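Local coordinates for MOBA relate protein (Mycobacterium sp., PDB 2WAW) that is of unknown function but probably transfers a nucleotidyl group from a nucleoside triphosphate to a cofactor or similar acceptor, at residues 102-110 against 177-185; 24-35 against 53-64. All blocks are in the same frame, centred on the assembly; numbering follows the deposited sequence.

How the contacts relate
Contact 2 closes along the chain before contact 1 opens, and they lie about 15 Å apart, centre to centre. They nevertheless form one continuous block, because L33 packs on both D105 (L33 CD2 to D105 CB, 3.7 Å) and P107, while L34 CD1 reaches G104 CA at 3.8 Å. A third junction sets the ring of W185 against L26, W185 CZ3 to L26 CD2, 3.7 Å. Contact 1 follows the C-terminal end of strand 98-103, the side of the sheet where GT-A relatives bind nucleotide. Contact 2, about the end of strand 48-53, lies farther out: its centre is about 15 Å from the chain centre, against about 9 Å for contact 1.

Contact 1: 102-110 against 177-185; sequences MLGDQPGIT and DVPLDVDTW
P179 crosses I109 at a slant, its ring atom CG 3.8 Å from I109 CG1, and the same CG meets the amide end of Q106 at NE2, 4.0 Å away. I109 offers CG1 because chi1 (-74°) sets that branch beside its backbone N, opposite the carbonyl carbon. The one direct hydrogen bond runs from V182 N to D105 OD2, 2.8 Å and nearly straight at 170°, and uses the anti lone pair of the carboxylate oxygen. Beside it, the CA-H of D181 points at D105 O over 3.3 Å (CA to O). Three waters extend the contact: one accepts from Q106 NE2 and donates to P179 O and D181 OD2, another joins G108 N to L180 O, and a third lies between D105 OD2 and D183 OD1, within hydrogen-bonding distance of both. The position of D105 after strand 98-103 is consistent with the metal-binding aspartate of MobA-like relatives, though no metal is modelled. The turns 103-106 and 106-109 thus meet the loop between strand 169-173 and helix 185-197, where K23 bonds V182 O. I109 also rests on H137 and P138 of strand 134-142, D105 on L33 of helix 33-42, and V182 and P107 on L191 of helix 185-197.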
ATOM      1  N   MET A 102      -1.352   0.177  -1.531  1.00 15.25           N
ATOM      2  CA  MET A 102      -1.296  -0.558  -0.285  0.50 16.34           C
ATOM      3  C   MET A 102      -0.236   0.050   0.605  1.00 14.95           C
ATOM      4  O   MET A 102       0.575   0.871   0.171  1.00 16.93           O
ATOM      5  CB  MET A 102      -1.018  -2.023  -0.532  0.50 16.51           C
ATOM      6  CG  MET A 102       0.426  -2.320  -0.741  0.50 15.35           C
ATOM      7  SD  MET A 102       0.601  -4.035  -1.199  0.50 20.39           S
ATOM      8  CE  MET A 102       0.608  -3.917  -2.996  0.50 15.06           C
ATOM      9  N   LEU A 103      -0.326  -0.261   1.896  1.00 15.05           N
ATOM     10  CA  LEU A 103       0.641   0.259   2.871  1.00 16.01           C
ATOM     11  C   LEU A 103       1.814  -0.697   3.029  1.00 17.06           C
ATOM     12  O   LEU A 103       1.625  -1.913   2.972  1.00 16.47           O
ATOM     13  CB  LEU A 103      -0.018   0.478   4.244  1.00 18.47           C
ATOM     14  CG  LEU A 103      -1.200   1.472   4.282  1.00 19.53           C
ATOM     15  CD1 LEU A 103      -1.654   1.706   5.718  1.00 23.51           C
ATOM     16  CD2 LEU A 103      -0.854   2.802   3.629  1.00 19.59           C
ATOM     17  N   GLY A 104       3.008  -0.162   3.283  1.00 14.24           N
ATOM     18  CA  GLY A 104       4.208  -0.981   3.471  1.00 13.33           C
ATOM     19  C   GLY A 104       4.140  -1.888   4.699  1.00 14.12           C
ATOM     20  O   GLY A 104       4.935  -2.840   4.830  1.00 15.55           O
ATOM     21  N   ASP A 105       3.192  -1.579   5.590  1.00 16.36           N
ATOM     22  CA  ASP A 105       3.032  -2.280   6.868  1.00 15.43           C
ATOM     23  C   ASP A 105       1.795  -3.187   6.926  1.00 14.70           C
ATOM     24  O   ASP A 105       1.333  -3.564   8.010  1.00 16.52           O
ATOM     25  CB  ASP A 105       3.076  -1.312   8.075  1.00 14.41           C
ATOM     26  CG  ASP A 105       2.082  -0.164   7.955  1.00 17.98           C
ATOM     27  OD1 ASP A 105       2.215   0.612   6.980  1.00 18.68           O
ATOM     28  OD2 ASP A 105       1.213  -0.011   8.849  1.00 19.29           O
ATOM     29  N   GLN A 106       1.298  -3.584   5.775  1.00 13.98           N
ATOM     30  CA  GLN A 106       0.188  -4.510   5.650  1.00 17.32           C
ATOM     31  C   GLN A 106       0.531  -5.783   4.845  1.00 16.06           C
ATOM     32  O   GLN A 106       0.043  -5.974   3.760  1.00 17.15           O
ATOM     33  CB  GLN A 106      -0.973  -3.839   4.934  1.00 17.58           C
ATOM     34  CG  GLN A 106      -1.587  -2.674   5.562  1.00 21.51           C
ATOM     35  CD  GLN A 106      -2.515  -1.890   4.618  1.00 23.96           C
ATOM     36  OE1 GLN A 106      -2.089  -1.234   3.690  1.00 32.50           O
ATOM     37  NE2 GLN A 106      -3.763  -1.931   4.909  1.00 20.61           N
ATOM     38  N   PRO A 107       1.388  -6.624   5.405  1.00 14.59           N
ATOM     39  CA  PRO A 107       1.848  -7.814   4.678  1.00 15.51           C
ATOM     40  C   PRO A 107       0.806  -8.911   4.532  1.00 18.28           C
ATOM     41  O   PRO A 107       1.014  -9.860   3.763  1.00 21.22           O
ATOM     42  CB  PRO A 107       3.022  -8.318   5.527  1.00 15.71           C
ATOM     43  CG  PRO A 107       2.715  -7.838   6.925  1.00 14.91           C
ATOM     44  CD  PRO A 107       2.041  -6.483   6.717  1.00 15.80           C
ATOM     45  N   GLY A 108      -0.288  -8.795   5.283  1.00 15.35           N
ATOM     46  CA  GLY A 108      -1.359  -9.796   5.276  1.00 17.83           C
ATOM     47  C   GLY A 108      -2.301  -9.723   4.089  1.00 17.05           C
ATOM     48  O   GLY A 108      -3.141 -10.585   3.909  1.00 18.09           O
ATOM     49  N   ILE A 109      -2.193  -8.669   3.288  1.00 16.56           N
ATOM     50  CA  ILE A 109      -2.911  -8.597   2.011  1.00 16.52           C
ATOM     51  C   ILE A 109      -2.454  -9.775   1.142  1.00 17.99           C
ATOM     52  O   ILE A 109      -1.313 -10.216   1.259  1.00 20.05           O
ATOM     53  CB  ILE A 109      -2.596  -7.229   1.337  1.00 15.96           C
ATOM     54  CG1 ILE A 109      -3.343  -6.110   2.069  1.00 16.86           C
ATOM     55  CG2 ILE A 109      -2.947  -7.230  -0.156  1.00 22.88           C
ATOM     56  CD1 ILE A 109      -2.863  -4.709   1.667  1.00 18.62           C
ATOM     57  N   THR A 110      -3.340 -10.288   0.287  1.00 19.49           N
ATOM     58  CA  THR A 110      -3.005 -11.408  -0.596  1.00 18.49           C
ATOM     59  C   THR A 110      -3.014 -11.016  -2.065  1.00 18.08           C
ATOM     60  O   THR A 110      -3.749 -10.107  -2.486  1.00 17.51           O
ATOM     61  CB  THR A 110      -3.970 -12.617  -0.434  1.00 18.82           C
ATOM     62  OG1 THR A 110      -5.281 -12.273  -0.904  1.00 19.39           O
ATOM     63  CG2 THR A 110      -4.042 -13.069   1.008  1.00 20.01           C
ATOM     64  N   ASP A 177     -10.698 -10.973   7.374  1.00 20.49           N
ATOM     65  CA  ASP A 177     -10.746  -9.693   8.093  1.00 19.60           C
ATOM     66  C   ASP A 177      -9.763  -8.682   7.497  1.00 19.33           C
ATOM     67  O   ASP A 177      -8.811  -9.069   6.821  1.00 21.89           O
ATOM     68  CB  ASP A 177     -10.427  -9.883   9.577  1.00 21.70           C
ATOM     69  CG  ASP A 177     -11.545 -10.595  10.328  1.00 25.17           C
ATOM     70  OD1 ASP A 177     -12.680 -10.659   9.808  1.00 29.28           O
ATOM     71  OD2 ASP A 177     -11.285 -11.074  11.453  1.00 28.34           O
ATOM     72  N   VAL A 178      -9.990  -7.399   7.771  1.00 19.00           N
ATOM     73  CA  VAL A 178      -9.060  -6.325   7.352  1.00 19.72           C
ATOM     74  C   VAL A 178      -7.640  -6.705   7.797  1.00 22.05           C
ATOM     75  O   VAL A 178      -7.446  -7.138   8.946  1.00 20.69           O
ATOM     76  CB  VAL A 178      -9.471  -4.948   7.959  1.00 19.47           C
ATOM     77  CG1 VAL A 178      -8.455  -3.832   7.640  1.00 23.63           C
ATOM     78  CG2 VAL A 178     -10.856  -4.527   7.472  1.00 18.94           C
ATOM     79  N   PRO A 179      -6.646  -6.568   6.896  1.00 23.29           N
ATOM     80  CA  PRO A 179      -5.260  -6.908   7.247  1.00 23.19           C
ATOM     81  C   PRO A 179      -4.776  -6.020   8.378  1.00 20.96           C
ATOM     82  O   PRO A 179      -5.177  -4.854   8.464  1.00 21.27           O
ATOM     83  CB  PRO A 179      -4.476  -6.559   5.975  1.00 25.45           C
ATOM     84  CG  PRO A 179      -5.359  -5.588   5.223  1.00 26.47           C
ATOM     85  CD  PRO A 179      -6.753  -6.086   5.505  1.00 23.98           C
ATOM     86  N   LEU A 180      -3.956  -6.582   9.262  1.00 22.06           N
ATOM     87  CA  LEU A 180      -3.364  -5.800  10.327  1.00 19.18           C
ATOM     88  C   LEU A 180      -2.372  -4.827   9.723  1.00 20.86           C
ATOM     89  O   LEU A 180      -1.742  -5.135   8.707  1.00 20.49           O
ATOM     90  CB  LEU A 180      -2.634  -6.703  11.318  1.00 18.19           C
ATOM     91  CG  LEU A 180      -3.471  -7.715  12.117  1.00 20.35           C
ATOM     92  CD1 LEU A 180      -2.567  -8.435  13.108  1.00 23.86           C
ATOM     93  CD2 LEU A 180      -4.622  -7.032  12.840  1.00 25.18           C
ATOM     94  N   ASP A 181      -2.267  -3.655  10.342  1.00 18.51           N
ATOM     95  CA  ASP A 181      -1.195  -2.713  10.026  0.50 19.14           C
ATOM     96  C   ASP A 181      -0.483  -2.310  11.314  1.00 18.79           C
ATOM     97  O   ASP A 181      -0.802  -2.824  12.388  1.00 19.56           O
ATOM     98  CB  ASP A 181      -1.704  -1.502   9.229  0.50 19.66           C
ATOM     99  CG  ASP A 181      -2.913  -0.834   9.865  0.50 22.04           C
ATOM    100  OD1 ASP A 181      -3.033  -0.836  11.114  0.50 15.59           O
ATOM    101  OD2 ASP A 181      -3.744  -0.293   9.103  0.50 23.12           O
ATOM    102  N   VAL A 182       0.493  -1.409  11.216  1.00 17.47           N
ATOM    103  CA  VAL A 182       1.346  -1.121  12.366  1.00 18.05           C
ATOM    104  C   VAL A 182       1.480   0.394  12.594  1.00 20.80           C
ATOM    105  O   VAL A 182       2.188   1.084  11.839  1.00 22.27           O
ATOM    106  CB  VAL A 182       2.753  -1.787  12.191  1.00 17.94           C
ATOM    107  CG1 VAL A 182       3.677  -1.443  13.376  1.00 17.52           C
ATOM    108  CG2 VAL A 182       2.599  -3.306  12.063  1.00 17.97           C
ATOM    109  N   ASP A 183       0.769   0.894  13.612  1.00 20.28           N
ATOM    110  CA  ASP A 183       0.861   2.290  14.069  1.00 22.43           C
ATOM    111  C   ASP A 183       1.692   2.391  15.339  1.00 19.69           C
ATOM    112  O   ASP A 183       2.370   3.400  15.580  1.00 22.30           O
ATOM    113  CB  ASP A 183      -0.529   2.863  14.424  1.00 25.52           C
ATOM    114  CG  ASP A 183      -1.427   3.079  13.223  1.00 31.06           C
ATOM    115  OD1 ASP A 183      -0.926   3.266  12.095  1.00 33.21           O
ATOM    116  OD2 ASP A 183      -2.668   3.071  13.423  1.00 40.96           O
ATOM    117  N   THR A 184       1.572   1.377  16.192  1.00 18.65           N
ATOM    118  CA  THR A 184       2.112   1.449  17.543  1.00 20.12           C
ATOM    119  C   THR A 184       2.906   0.174  17.814  1.00 18.93           C
ATOM    120  O   THR A 184       2.789  -0.803  17.064  1.00 16.61           O
ATOM    121  CB  THR A 184       0.985   1.498  18.594  1.00 20.06           C
ATOM    122  OG1 THR A 184       0.172   0.322  18.463  1.00 21.34           O
ATOM    123  CG2 THR A 184       0.104   2.748  18.425  1.00 21.07           C
ATOM    124  N   TRP A 185       3.702   0.171  18.882  1.00 18.09           N
ATOM    125  CA  TRP A 185       4.453  -1.037  19.230  1.00 18.33           C
ATOM    126  C   TRP A 185       3.507  -2.202  19.493  1.00 17.17           C
ATOM    127  O   TRP A 185       3.760  -3.341  19.071  1.00 16.28           O
ATOM    128  CB  TRP A 185       5.386  -0.821  20.433  1.00 18.27           C
ATOM    129  CG  TRP A 185       6.332  -1.971  20.532  1.00 14.14           C
ATOM    130  CD1 TRP A 185       6.171  -3.092  21.290  1.00 15.48           C
ATOM    131  CD2 TRP A 185       7.536  -2.162  19.777  1.00 13.07           C
ATOM    132  NE1 TRP A 185       7.224  -3.961  21.081  1.00 17.14           N
ATOM    133  CE2 TRP A 185       8.070  -3.418  20.151  1.00 17.00           C
ATOM    134  CE3 TRP A 185       8.230  -1.382  18.829  1.00 13.06           C
ATOM    135  CZ2 TRP A 185       9.268  -3.921  19.614  1.00 16.87           C
ATOM    136  CZ3 TRP A 185       9.421  -1.883  18.293  1.00 17.72           C
ATOM    137  CH2 TRP A 185       9.920  -3.144  18.688  1.00 14.35           C
TER
HETATM  138  O   HOH W   1      -0.529   1.880   9.583  1.00 28.19           O
HETATM  139  O   HOH W   2      -5.008  -1.978   7.539  1.00 28.33           O
HETATM  140  O   HOH W   3      -1.092  -7.549   7.637  1.00 21.94           O

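Contact 2: 24-35 against 53-64; sequences QLLPLGDTTLLG and LGGAADEVLEKV
No ring or stacked flat group takes part between 24-35 and 53-64; L25 meets E59 through the glutamate CB, 3.7 Å from L25 CD1. Q24 likewise takes part through an aliphatic carbon, its CB lying 3.9 Å from V60 CG2. L25 is the residue most extensively covered by the other segment, crossing E59 and K63 at about right angles and V60 and V64 obliquely. With chi1 at -57°, CG sits beside the backbone N, and the two methyls take different partners: CD1 meets E59, while CD2 drops among V60, K63 and V64, 3.8 Å from V64 CG2.

V60, in the last turn of helix 57-63, and V64, just after its end, each turn two methyls to different partners. V60 CG1 faces L34 CD2 at 3.9 Å, and that leucine methyl also touches L53 CD2 at 4.1 Å, tying the end of strand 48-53 into the cluster. V64 holds CG1 opposite its backbone N (chi1 179°), near G35 CA, which leaves CG2 to meet T32 OG1 at 3.7 Å. T32 is the N-cap of helix 33-42: its OG1 accepts from G35 N (3.0 Å, 148°), and a water links the same oxygen to K63 O. V64 additionally reaches L38 farther along that helix, and L53 packs on I71 and L73 of strand 70-73.

The segments meet mainly through aliphatic carbons, 411 Å² buried over both sides. Such contacts carry little directional preference, so the geometry probably rests on the close fit of methyls, with the water between T32 OG1 and K63 O adding a polar bridge.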
ATOM      1  N   GLN A  24       9.376  -0.027   8.982  1.00 15.82           N
ATOM      2  CA  GLN A  24       9.702  -0.746   7.744  1.00 15.15           C
ATOM      3  C   GLN A  24      10.724  -1.858   8.020  1.00 16.10           C
ATOM      4  O   GLN A  24      10.714  -2.900   7.358  1.00 17.03           O
ATOM      5  CB  GLN A  24      10.263   0.242   6.682  1.00 16.27           C
ATOM      6  CG  GLN A  24       9.284   1.363   6.221  1.00 14.51           C
ATOM      7  CD  GLN A  24       9.157   2.553   7.189  1.00 24.56           C
ATOM      8  OE1 GLN A  24       8.278   3.433   7.021  1.00 24.04           O
ATOM      9  NE2 GLN A  24      10.012   2.588   8.205  1.00 18.14           N
ATOM     10  N   LEU A  25      11.572  -1.625   8.999  1.00 14.56           N
ATOM     11  CA  LEU A  25      12.676  -2.516   9.313  1.00 15.65           C
ATOM     12  C   LEU A  25      12.438  -3.480  10.469  1.00 15.52           C
ATOM     13  O   LEU A  25      13.265  -4.262  10.749  1.00 17.56           O
ATOM     14  CB  LEU A  25      13.975  -1.711   9.524  1.00 20.00           C
ATOM     15  CG  LEU A  25      14.391  -0.829   8.360  1.00 20.00           C
ATOM     16  CD1 LEU A  25      15.448   0.070   8.712  1.00 20.00           C
ATOM     17  CD2 LEU A  25      14.780  -1.635   7.153  1.00 20.00           C
ATOM     18  N   LEU A  26      11.296  -3.411  11.094  1.00 15.88           N
ATOM     19  CA  LEU A  26      10.965  -4.354  12.177  1.00 15.89           C
ATOM     20  C   LEU A  26      11.027  -5.816  11.715  1.00 14.85           C
ATOM     21  O   LEU A  26      10.483  -6.174  10.662  1.00 15.48           O
ATOM     22  CB  LEU A  26       9.581  -4.050  12.710  1.00 14.66           C
ATOM     23  CG  LEU A  26       9.413  -2.689  13.378  1.00 17.53           C
ATOM     24  CD1 LEU A  26       7.915  -2.371  13.515  1.00 21.47           C
ATOM     25  CD2 LEU A  26      10.134  -2.625  14.733  1.00 24.28           C
ATOM     26  N   PRO A  27      11.697  -6.676  12.498  1.00 16.65           N
ATOM     27  CA  PRO A  27      11.783  -8.079  12.144  1.00 18.38           C
ATOM     28  C   PRO A  27      10.400  -8.710  12.056  1.00 18.77           C
ATOM     29  O   PRO A  27       9.554  -8.478  12.922  1.00 19.12           O
ATOM     30  CB  PRO A  27      12.555  -8.682  13.327  1.00 18.95           C
ATOM     31  CG  PRO A  27      13.370  -7.558  13.844  1.00 18.85           C
ATOM     32  CD  PRO A  27      12.459  -6.363  13.716  1.00 16.57           C
ATOM     33  N   LEU A  28      10.175  -9.500  11.005  1.00 19.13           N
ATOM     34  CA  LEU A  28       8.952 -10.253  10.862  1.00 21.42           C
ATOM     35  C   LEU A  28       9.380 -11.598  10.288  1.00 26.17           C
ATOM     36  O   LEU A  28       9.479 -11.775   9.067  1.00 27.03           O
ATOM     37  CB  LEU A  28       7.948  -9.507   9.970  1.00 22.74           C
ATOM     38  CG  LEU A  28       6.465  -9.852  10.128  1.00 25.70           C
ATOM     39  CD1 LEU A  28       5.914  -9.359  11.470  1.00 24.10           C
ATOM     40  CD2 LEU A  28       5.689  -9.263   8.977  1.00 21.97           C
ATOM     41  N   GLY A  29       9.708 -12.513  11.192  1.00 26.86           N
ATOM     42  CA  GLY A  29      10.221 -13.829  10.818  1.00 30.85           C
ATOM     43  C   GLY A  29      11.588 -13.715  10.180  1.00 30.47           C
ATOM     44  O   GLY A  29      12.492 -13.081  10.738  1.00 31.12           O
ATOM     45  N   ASP A  30      11.726 -14.302   8.992  1.00 30.99           N
ATOM     46  CA  ASP A  30      13.002 -14.321   8.269  1.00 30.69           C
ATOM     47  C   ASP A  30      13.230 -13.046   7.469  1.00 28.39           C
ATOM     48  O   ASP A  30      14.244 -12.910   6.770  1.00 29.70           O
ATOM     49  CB  ASP A  30      13.080 -15.543   7.336  1.00 33.24           C
ATOM     50  CG  ASP A  30      11.959 -15.569   6.290  1.00 39.50           C
ATOM     51  OD1 ASP A  30      10.945 -14.851   6.455  1.00 47.31           O
ATOM     52  OD2 ASP A  30      12.089 -16.330   5.303  1.00 49.72           O
ATOM     53  N   THR A  31      12.285 -12.114   7.559  1.00 22.59           N
ATOM     54  CA  THR A  31      12.381 -10.891   6.774  1.00 18.99           C
ATOM     55  C   THR A  31      12.045  -9.664   7.646  1.00 18.80           C
ATOM     56  O   THR A  31      12.033  -9.775   8.871  1.00 21.23           O
ATOM     57  CB  THR A  31      11.528 -10.981   5.468  1.00 19.49           C
ATOM     58  OG1 THR A  31      11.814  -9.851   4.636  1.00 22.20           O
ATOM     59  CG2 THR A  31      10.030 -11.073   5.765  1.00 22.40           C
ATOM     60  N   THR A  32      11.832  -8.508   7.024  1.00 17.85           N
ATOM     61  CA  THR A  32      11.409  -7.301   7.739  1.00 15.45           C
ATOM     62  C   THR A  32       9.942  -7.055   7.407  1.00 16.19           C
ATOM     63  O   THR A  32       9.372  -7.695   6.503  1.00 17.05           O
ATOM     64  CB  THR A  32      12.185  -6.056   7.287  1.00 14.46           C
ATOM     65  OG1 THR A  32      12.052  -5.941   5.863  1.00 16.84           O
ATOM     66  CG2 THR A  32      13.678  -6.151   7.646  1.00 16.00           C
ATOM     67  N   LEU A  33       9.320  -6.123   8.089  1.00 14.75           N
ATOM     68  CA  LEU A  33       7.940  -5.836   7.825  1.00 13.26           C
ATOM     69  C   LEU A  33       7.740  -5.350   6.393  1.00 13.08           C
ATOM     70  O   LEU A  33       6.956  -5.859   5.698  1.00 15.30           O
ATOM     71  CB  LEU A  33       7.458  -4.772   8.806  1.00 20.00           C
ATOM     72  CG  LEU A  33       6.034  -4.207   8.737  1.00 20.00           C
ATOM     73  CD1 LEU A  33       5.005  -5.289   8.830  1.00 20.00           C
ATOM     74  CD2 LEU A  33       5.825  -3.164   9.777  1.00 20.00           C
ATOM     75  N   LEU A  34       8.543  -4.407   5.964  1.00 13.25           N
ATOM     76  CA  LEU A  34       8.439  -3.990   4.594  1.00 13.68           C
ATOM     77  C   LEU A  34       8.798  -5.091   3.584  1.00 14.24           C
ATOM     78  O   LEU A  34       8.207  -5.186   2.574  1.00 14.12           O
ATOM     79  CB  LEU A  34       9.248  -2.746   4.308  1.00 12.31           C
ATOM     80  CG  LEU A  34       9.176  -2.241   2.875  1.00 14.16           C
ATOM     81  CD1 LEU A  34       7.785  -1.852   2.473  1.00 13.75           C
ATOM     82  CD2 LEU A  34      10.078  -1.056   2.685  1.00 15.33           C
ATOM     83  N   GLY A  35       9.810  -5.878   3.909  1.00 14.08           N
ATOM     84  CA  GLY A  35      10.227  -7.003   3.067  1.00 14.95           C
ATOM     85  C   GLY A  35       9.100  -8.002   2.871  1.00 15.18           C
ATOM     86  O   GLY A  35       8.892  -8.532   1.773  1.00 14.25           O
ATOM     87  N   LEU A  53       9.453   5.895   0.118  1.00 15.02           N
ATOM     88  CA  LEU A  53      10.191   5.870   1.368  1.00 13.15           C
ATOM     89  C   LEU A  53      10.430   7.292   1.809  1.00 16.99           C
ATOM     90  O   LEU A  53      10.541   8.201   0.978  1.00 15.43           O
ATOM     91  CB  LEU A  53      11.529   5.150   1.176  1.00 15.02           C
ATOM     92  CG  LEU A  53      11.488   3.682   0.756  1.00 16.42           C
ATOM     93  CD1 LEU A  53      12.892   3.178   0.489  1.00 18.79           C
ATOM     94  CD2 LEU A  53      10.862   2.900   1.843  1.00 15.84           C
ATOM     95  N   GLY A  54      10.525   7.488   3.118  1.00 16.45           N
ATOM     96  CA  GLY A  54      10.726   8.825   3.661  1.00 17.51           C
ATOM     97  C   GLY A  54      12.089   9.001   4.310  1.00 20.41           C
ATOM     98  O   GLY A  54      13.113   8.576   3.761  1.00 17.94           O
ATOM     99  N   GLY A  55      12.089   9.599   5.503  1.00 21.25           N
ATOM    100  CA  GLY A  55      13.322   9.916   6.232  1.00 23.68           C
ATOM    101  C   GLY A  55      14.245   8.742   6.532  1.00 24.32           C
ATOM    102  O   GLY A  55      15.462   8.922   6.613  1.00 25.51           O
ATOM    103  N   ALA A  56      13.669   7.547   6.684  1.00 23.92           N
ATOM    104  CA  ALA A  56      14.420   6.321   6.959  1.00 23.41           C
ATOM    105  C   ALA A  56      14.961   5.621   5.707  1.00 21.57           C
ATOM    106  O   ALA A  56      15.475   4.505   5.797  1.00 21.48           O
ATOM    107  CB  ALA A  56      13.534   5.341   7.758  1.00 23.61           C
ATOM    108  N   ALA A  57      14.851   6.269   4.543  1.00 20.66           N
ATOM    109  CA  ALA A  57      15.213   5.653   3.257  1.00 20.44           C
ATOM    110  C   ALA A  57      16.615   5.058   3.245  1.00 21.59           C
ATOM    111  O   ALA A  57      16.810   3.972   2.724  1.00 22.59           O
ATOM    112  CB  ALA A  57      15.065   6.643   2.109  1.00 19.78           C
ATOM    113  N   ASP A  58      17.587   5.791   3.787  1.00 23.79           N
ATOM    114  CA  ASP A  58      18.977   5.330   3.806  1.00 26.02           C
ATOM    115  C   ASP A  58      19.112   3.963   4.460  1.00 25.78           C
ATOM    116  O   ASP A  58      19.749   3.069   3.888  1.00 26.23           O
ATOM    117  CB  ASP A  58      19.878   6.349   4.508  1.00 28.52           C
ATOM    118  CG  ASP A  58      20.184   7.557   3.639  1.00 36.55           C
ATOM    119  OD1 ASP A  58      19.719   7.599   2.476  1.00 43.05           O
ATOM    120  OD2 ASP A  58      20.893   8.466   4.122  1.00 44.18           O
ATOM    121  N   GLU A  59      18.519   3.805   5.643  1.00 23.90           N
ATOM    122  CA  GLU A  59      18.531   2.532   6.382  0.50 25.99           C
ATOM    123  C   GLU A  59      17.776   1.447   5.610  1.00 24.28           C
ATOM    124  O   GLU A  59      18.208   0.300   5.525  1.00 24.55           O
ATOM    125  CB  GLU A  59      17.892   2.702   7.768  0.50 25.71           C
ATOM    126  CG  GLU A  59      18.499   3.784   8.652  0.50 26.01           C
ATOM    127  CD  GLU A  59      17.599   4.147   9.827  0.50 28.08           C
ATOM    128  OE1 GLU A  59      17.592   3.401  10.828  0.50 35.71           O
ATOM    129  OE2 GLU A  59      16.893   5.178   9.749  0.50 29.49           O
ATOM    130  N   VAL A  60      16.622   1.819   5.060  1.00 22.18           N
ATOM    131  CA  VAL A  60      15.799   0.871   4.308  1.00 21.84           C
ATOM    132  C   VAL A  60      16.514   0.340   3.051  1.00 23.70           C
ATOM    133  O   VAL A  60      16.469  -0.864   2.757  1.00 24.46           O
ATOM    134  CB  VAL A  60      14.422   1.463   3.953  1.00 20.71           C
ATOM    135  CG1 VAL A  60      13.651   0.527   3.036  1.00 24.45           C
ATOM    136  CG2 VAL A  60      13.617   1.696   5.214  1.00 21.85           C
ATOM    137  N   LEU A  61      17.203   1.214   2.362  1.00 25.13           N
ATOM    138  CA  LEU A  61      17.922   0.850   1.180  1.00 26.74           C
ATOM    139  C   LEU A  61      19.001  -0.168   1.515  1.00 28.24           C
ATOM    140  O   LEU A  61      19.341  -0.971   0.719  1.00 29.46           O
ATOM    141  CB  LEU A  61      18.513   2.070   0.486  1.00 20.00           C
ATOM    142  CG  LEU A  61      17.578   3.136  -0.031  1.00 20.00           C
ATOM    143  CD1 LEU A  61      18.274   4.313  -0.645  1.00 20.00           C
ATOM    144  CD2 LEU A  61      16.548   2.610  -0.943  1.00 20.00           C
ATOM    145  N   GLU A  62      19.589  -0.045   2.683  1.00 29.27           N
ATOM    146  CA  GLU A  62      20.611  -0.973   3.142  1.00 31.05           C
ATOM    147  C   GLU A  62      20.079  -2.358   3.485  1.00 29.59           C
ATOM    148  O   GLU A  62      20.795  -3.280   3.386  1.00 30.28           O
ATOM    149  CB  GLU A  62      21.439  -0.393   4.296  1.00 32.04           C
ATOM    150  CG  GLU A  62      22.156   0.908   3.971  1.00 38.00           C
ATOM    151  CD  GLU A  62      22.756   1.692   5.162  1.00 37.20           C
ATOM    152  OE1 GLU A  62      22.505   1.412   6.352  1.00 44.86           O
ATOM    153  OE2 GLU A  62      23.502   2.633   4.881  1.00 46.28           O
ATOM    154  N   LYS A  63      18.827  -2.467   3.904  1.00 27.06           N
ATOM    155  CA  LYS A  63      18.316  -3.687   4.558  1.00 26.37           C
ATOM    156  C   LYS A  63      17.115  -4.389   3.913  1.00 26.87           C
ATOM    157  O   LYS A  63      16.732  -5.477   4.351  1.00 29.19           O
ATOM    158  CB  LYS A  63      17.979  -3.400   6.024  1.00 27.19           C
ATOM    159  CG  LYS A  63      19.188  -3.100   6.897  1.00 34.36           C
ATOM    160  CD  LYS A  63      18.754  -2.649   8.277  1.00 44.38           C
ATOM    161  CE  LYS A  63      19.952  -2.325   9.153  1.00 50.15           C
ATOM    162  NZ  LYS A  63      19.540  -2.089  10.565  1.00 50.62           N
ATOM    163  N   VAL A  64      16.495  -3.776   2.913  1.00 21.47           N
ATOM    164  CA  VAL A  64      15.358  -4.403   2.252  1.00 20.43           C
ATOM    165  C   VAL A  64      15.689  -4.608   0.782  1.00 21.07           C
ATOM    166  O   VAL A  64      16.349  -3.767   0.165  1.00 20.80           O
ATOM    167  CB  VAL A  64      14.078  -3.558   2.416  1.00 18.02           C
ATOM    168  CG1 VAL A  64      12.887  -4.215   1.705  1.00 22.64           C
ATOM    169  CG2 VAL A  64      13.785  -3.324   3.899  1.00 18.32           C
TER
HETATM  170  O   HOH W   4      14.080  -7.139   4.358  1.00 21.53           O